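Local coordinates for type IV secretion system protein DotB (Yersinia pseudotuberculosis IP 31758, PDB 6GEF) that probably hydrolyses ATP as a hexameric AAA+ motor of the GSP E family, serving a type IVb secretion system, at residues Thr110-Phe115 and Tyr131-Ser136. Sequence-based numbering, arbitrary orientation.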
ATOM      1  N   THR A 110      27.478  21.808   4.563  1.00 64.79           N
ATOM      2  CA  THR A 110      27.510  23.245   4.345  1.00 66.11           C
ATOM      3  C   THR A 110      28.647  23.570   3.386  1.00 64.60           C
ATOM      4  O   THR A 110      29.276  22.696   2.820  1.00 63.89           O
ATOM      5  CB  THR A 110      27.661  24.003   5.700  1.00 66.76           C
ATOM      6  OG1 THR A 110      27.371  23.117   6.791  1.00 69.36           O
ATOM      7  CG2 THR A 110      26.710  25.185   5.743  1.00 69.12           C
ATOM      8  N   ARG A 111      28.890  24.866   3.194  1.00 67.17           N
ATOM      9  CA  ARG A 111      30.040  25.379   2.485  1.00 66.82           C
ATOM     10  C   ARG A 111      30.884  26.242   3.410  1.00 67.54           C
ATOM     11  O   ARG A 111      30.364  26.918   4.298  1.00 66.27           O
ATOM     12  CB  ARG A 111      29.583  26.190   1.292  1.00 73.05           C
ATOM     13  CG  ARG A 111      29.045  25.330   0.121  1.00 79.49           C
ATOM     14  CD  ARG A 111      27.787  25.912  -0.498  1.00 83.54           C
ATOM     15  NE  ARG A 111      26.703  25.964   0.483  1.00 87.64           N
ATOM     16  CZ  ARG A 111      25.913  24.947   0.816  1.00 88.37           C
ATOM     17  NH1 ARG A 111      24.962  25.125   1.724  1.00 86.04           N
ATOM     18  NH2 ARG A 111      26.107  23.751   0.240  1.00 92.01           N
ATOM     19  N   TYR A 112      32.197  26.192   3.221  1.00 67.81           N
ATOM     20  CA  TYR A 112      33.152  26.901   4.048  1.00 70.53           C
ATOM     21  C   TYR A 112      34.169  27.576   3.132  1.00 74.74           C
ATOM     22  O   TYR A 112      34.880  26.886   2.401  1.00 67.79           O
ATOM     23  CB  TYR A 112      33.850  25.942   5.013  1.00 69.50           C
ATOM     24  CG  TYR A 112      34.879  26.596   5.915  1.00 71.43           C
ATOM     25  CD1 TYR A 112      34.498  27.280   7.058  1.00 72.25           C
ATOM     26  CD2 TYR A 112      36.232  26.572   5.585  1.00 71.14           C
ATOM     27  CE1 TYR A 112      35.433  27.876   7.879  1.00 73.70           C
ATOM     28  CE2 TYR A 112      37.179  27.151   6.391  1.00 70.93           C
ATOM     29  CZ  TYR A 112      36.779  27.820   7.537  1.00 74.08           C
ATOM     30  OH  TYR A 112      37.707  28.416   8.365  1.00 70.78           O
ATOM     31  N   GLU A 113      34.263  28.903   3.229  1.00 79.40           N
ATOM     32  CA  GLU A 113      35.072  29.685   2.295  1.00 78.99           C
ATOM     33  C   GLU A 113      36.275  30.257   3.013  1.00 79.21           C
ATOM     34  O   GLU A 113      36.176  30.695   4.168  1.00 80.45           O
ATOM     35  CB  GLU A 113      34.240  30.831   1.705  1.00 83.24           C
ATOM     36  CG  GLU A 113      32.782  30.525   1.451  1.00 86.83           C
ATOM     37  CD  GLU A 113      32.545  29.653   0.207  1.00 88.18           C
ATOM     38  OE1 GLU A 113      31.429  29.146   0.018  1.00 79.74           O
ATOM     39  OE2 GLU A 113      33.490  29.484  -0.567  1.00 91.13           O
ATOM     40  N   VAL A 114      37.422  30.228   2.345  1.00 80.74           N
ATOM     41  CA  VAL A 114      38.664  30.796   2.882  1.00 83.83           C
ATOM     42  C   VAL A 114      39.308  31.624   1.776  1.00 84.16           C
ATOM     43  O   VAL A 114      39.321  31.223   0.610  1.00 82.43           O
ATOM     44  CB  VAL A 114      39.629  29.670   3.376  1.00 84.37           C
ATOM     45  CG1 VAL A 114      38.875  28.470   3.869  1.00 85.77           C
ATOM     46  CG2 VAL A 114      40.579  29.249   2.291  1.00 85.24           C
ATOM     47  N   PHE A 115      39.911  32.729   2.178  1.00 90.75           N
ATOM     48  CA  PHE A 115      40.325  33.782   1.221  1.00 94.65           C
ATOM     49  C   PHE A 115      41.838  33.828   1.194  1.00 92.07           C
ATOM     50  O   PHE A 115      42.490  33.924   2.248  1.00 90.86           O
ATOM     51  CB  PHE A 115      39.759  35.161   1.613  1.00103.32           C
ATOM     52  CG  PHE A 115      38.269  35.189   1.764  1.00114.01           C
ATOM     53  CD1 PHE A 115      37.666  34.717   2.949  1.00118.79           C
ATOM     54  CD2 PHE A 115      37.460  35.625   0.723  1.00116.54           C
ATOM     55  CE1 PHE A 115      36.290  34.679   3.072  1.00118.54           C
ATOM     56  CE2 PHE A 115      36.074  35.611   0.853  1.00117.71           C
ATOM     57  CZ  PHE A 115      35.485  35.139   2.030  1.00118.25           C
ATOM     58  N   TYR A 131      34.811  25.235   0.015  1.00 69.18           N
ATOM     59  CA  TYR A 131      34.873  23.822   0.412  1.00 64.15           C
ATOM     60  C   TYR A 131      33.479  23.336   0.732  1.00 63.01           C
ATOM     61  O   TYR A 131      32.685  24.056   1.314  1.00 59.58           O
ATOM     62  CB  TYR A 131      35.797  23.633   1.619  1.00 63.90           C
ATOM     63  CG  TYR A 131      37.266  23.831   1.302  1.00 63.98           C
ATOM     64  CD1 TYR A 131      37.816  25.122   1.218  1.00 60.40           C
ATOM     65  CD2 TYR A 131      38.104  22.742   1.058  1.00 63.19           C
ATOM     66  CE1 TYR A 131      39.144  25.289   0.925  1.00 59.88           C
ATOM     67  CE2 TYR A 131      39.437  22.944   0.777  1.00 63.41           C
ATOM     68  CZ  TYR A 131      39.946  24.233   0.703  1.00 60.51           C
ATOM     69  OH  TYR A 131      41.295  24.394   0.432  1.00 62.39           O
ATOM     70  N   ARG A 132      33.197  22.096   0.364  1.00 64.51           N
ATOM     71  CA  ARG A 132      31.994  21.389   0.804  1.00 63.46           C
ATOM     72  C   ARG A 132      32.314  20.665   2.106  1.00 58.12           C
ATOM     73  O   ARG A 132      33.180  19.788   2.139  1.00 59.63           O
ATOM     74  CB  ARG A 132      31.550  20.386  -0.258  1.00 69.62           C
ATOM     75  CG  ARG A 132      31.520  20.968  -1.675  1.00 74.68           C
ATOM     76  CD  ARG A 132      31.091  19.921  -2.665  1.00 83.11           C
ATOM     77  NE  ARG A 132      31.015  20.469  -4.019  1.00 86.15           N
ATOM     78  CZ  ARG A 132      29.953  21.077  -4.544  1.00 84.10           C
ATOM     79  NH1 ARG A 132      29.966  21.496  -5.795  1.00 84.39           N
ATOM     80  NH2 ARG A 132      28.855  21.224  -3.815  1.00 85.18           N
ATOM     81  N   VAL A 133      31.621  21.018   3.180  1.00 55.64           N
ATOM     82  CA  VAL A 133      31.886  20.516   4.507  1.00 53.59           C
ATOM     83  C   VAL A 133      30.781  19.540   4.877  1.00 51.18           C
ATOM     84  O   VAL A 133      29.622  19.922   5.067  1.00 49.18           O
ATOM     85  CB  VAL A 133      31.945  21.675   5.540  1.00 56.37           C
ATOM     86  CG1 VAL A 133      32.222  21.145   6.941  1.00 55.79           C
ATOM     87  CG2 VAL A 133      33.002  22.685   5.114  1.00 57.49           C
ATOM     88  N   ASN A 134      31.144  18.266   4.981  1.00 52.15           N
ATOM     89  CA  ASN A 134      30.319  17.261   5.622  1.00 51.70           C
ATOM     90  C   ASN A 134      30.836  16.987   7.021  1.00 52.51           C
ATOM     91  O   ASN A 134      32.016  16.734   7.196  1.00 54.36           O
ATOM     92  CB  ASN A 134      30.337  15.964   4.799  1.00 52.41           C
ATOM     93  CG  ASN A 134      29.748  14.800   5.552  1.00 51.46           C
ATOM     94  OD1 ASN A 134      30.481  13.981   6.108  1.00 51.01           O
ATOM     95  ND2 ASN A 134      28.444  14.692   5.527  1.00 52.65           N
ATOM     96  N   ILE A 135      29.942  17.032   7.999  1.00 54.22           N
ATOM     97  CA  ILE A 135      30.240  16.677   9.379  1.00 54.69           C
ATOM     98  C   ILE A 135      29.401  15.465   9.764  1.00 52.23           C
ATOM     99  O   ILE A 135      28.191  15.552   9.797  1.00 51.85           O
ATOM    100  CB  ILE A 135      29.974  17.867  10.335  1.00 54.60           C
ATOM    101  CG1 ILE A 135      30.827  19.062   9.932  1.00 56.83           C
ATOM    102  CG2 ILE A 135      30.272  17.480  11.773  1.00 55.74           C
ATOM    103  CD1 ILE A 135      30.798  20.216  10.878  1.00 55.99           C
ATOM    104  N   SER A 136      30.059  14.368  10.075  1.00 54.60           N
ATOM    105  CA  SER A 136      29.407  13.064  10.211  1.00 55.86           C
ATOM    106  C   SER A 136      29.773  12.436  11.539  1.00 56.44           C
ATOM    107  O   SER A 136      30.942  12.483  11.941  1.00 58.13           O
ATOM    108  CB  SER A 136      29.807  12.101   9.077  1.00 54.25           C
ATOM    109  OG  SER A 136      29.147  12.432   7.861  1.00 56.62           O
TER
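T110 and V133 pair through two backbone hydrogen bonds, T110 N to V133 O and V133 N to T110 O, each 2.9 Å long. A third, Y112 N to Y131 O at 2.9 Å, carries the antiparallel ladder forward, while the return bond from Y131 N to Y112 O is weak, bent to 126° at the hydrogen. Between these rungs R111 and R132 form a non-hydrogen-bonded pair, their CA atoms 4.8 Å apart, and R111 CA also lies 3.2 Å from Y131 O in a CA-H...O contact. The short segments run at 131° to each other.

Apolar contact gathers on the face that carries Y112, Y131 and V133. V133 CG2, anti to its own carbonyl carbon, reaches Y112 CB at 3.4 Å. The Y112 ring swings away from the opposing strand, its CG anti to the backbone N (chi1 180°). Beyond it, V114 CG1 approaches Y131 CE1 obliquely, and Y112 O lies in plane at the edge of the Y131 ring.

The opposite face is polar: R111 bends at chi2 and chi3, R132 runs out straight in another direction, and their NH2 atoms end 5.5 Å apart. R132 NH1 forms a salt bridge with E220 and a hydrogen bond to I219 O.

The ladder edges, within this chain, a six-stranded antiparallel sheet separate from the mixed sheet with the probable P-loop, consistent with the N-terminal domain of GSP E ATPases; strand 128-140 joins strand 108-115 to strand 143-153. Helix 38-50 covers Y112, V114 and Y131, with F41 meeting the Y112 ring, whereas helix 82-93 packs on V133 and I135.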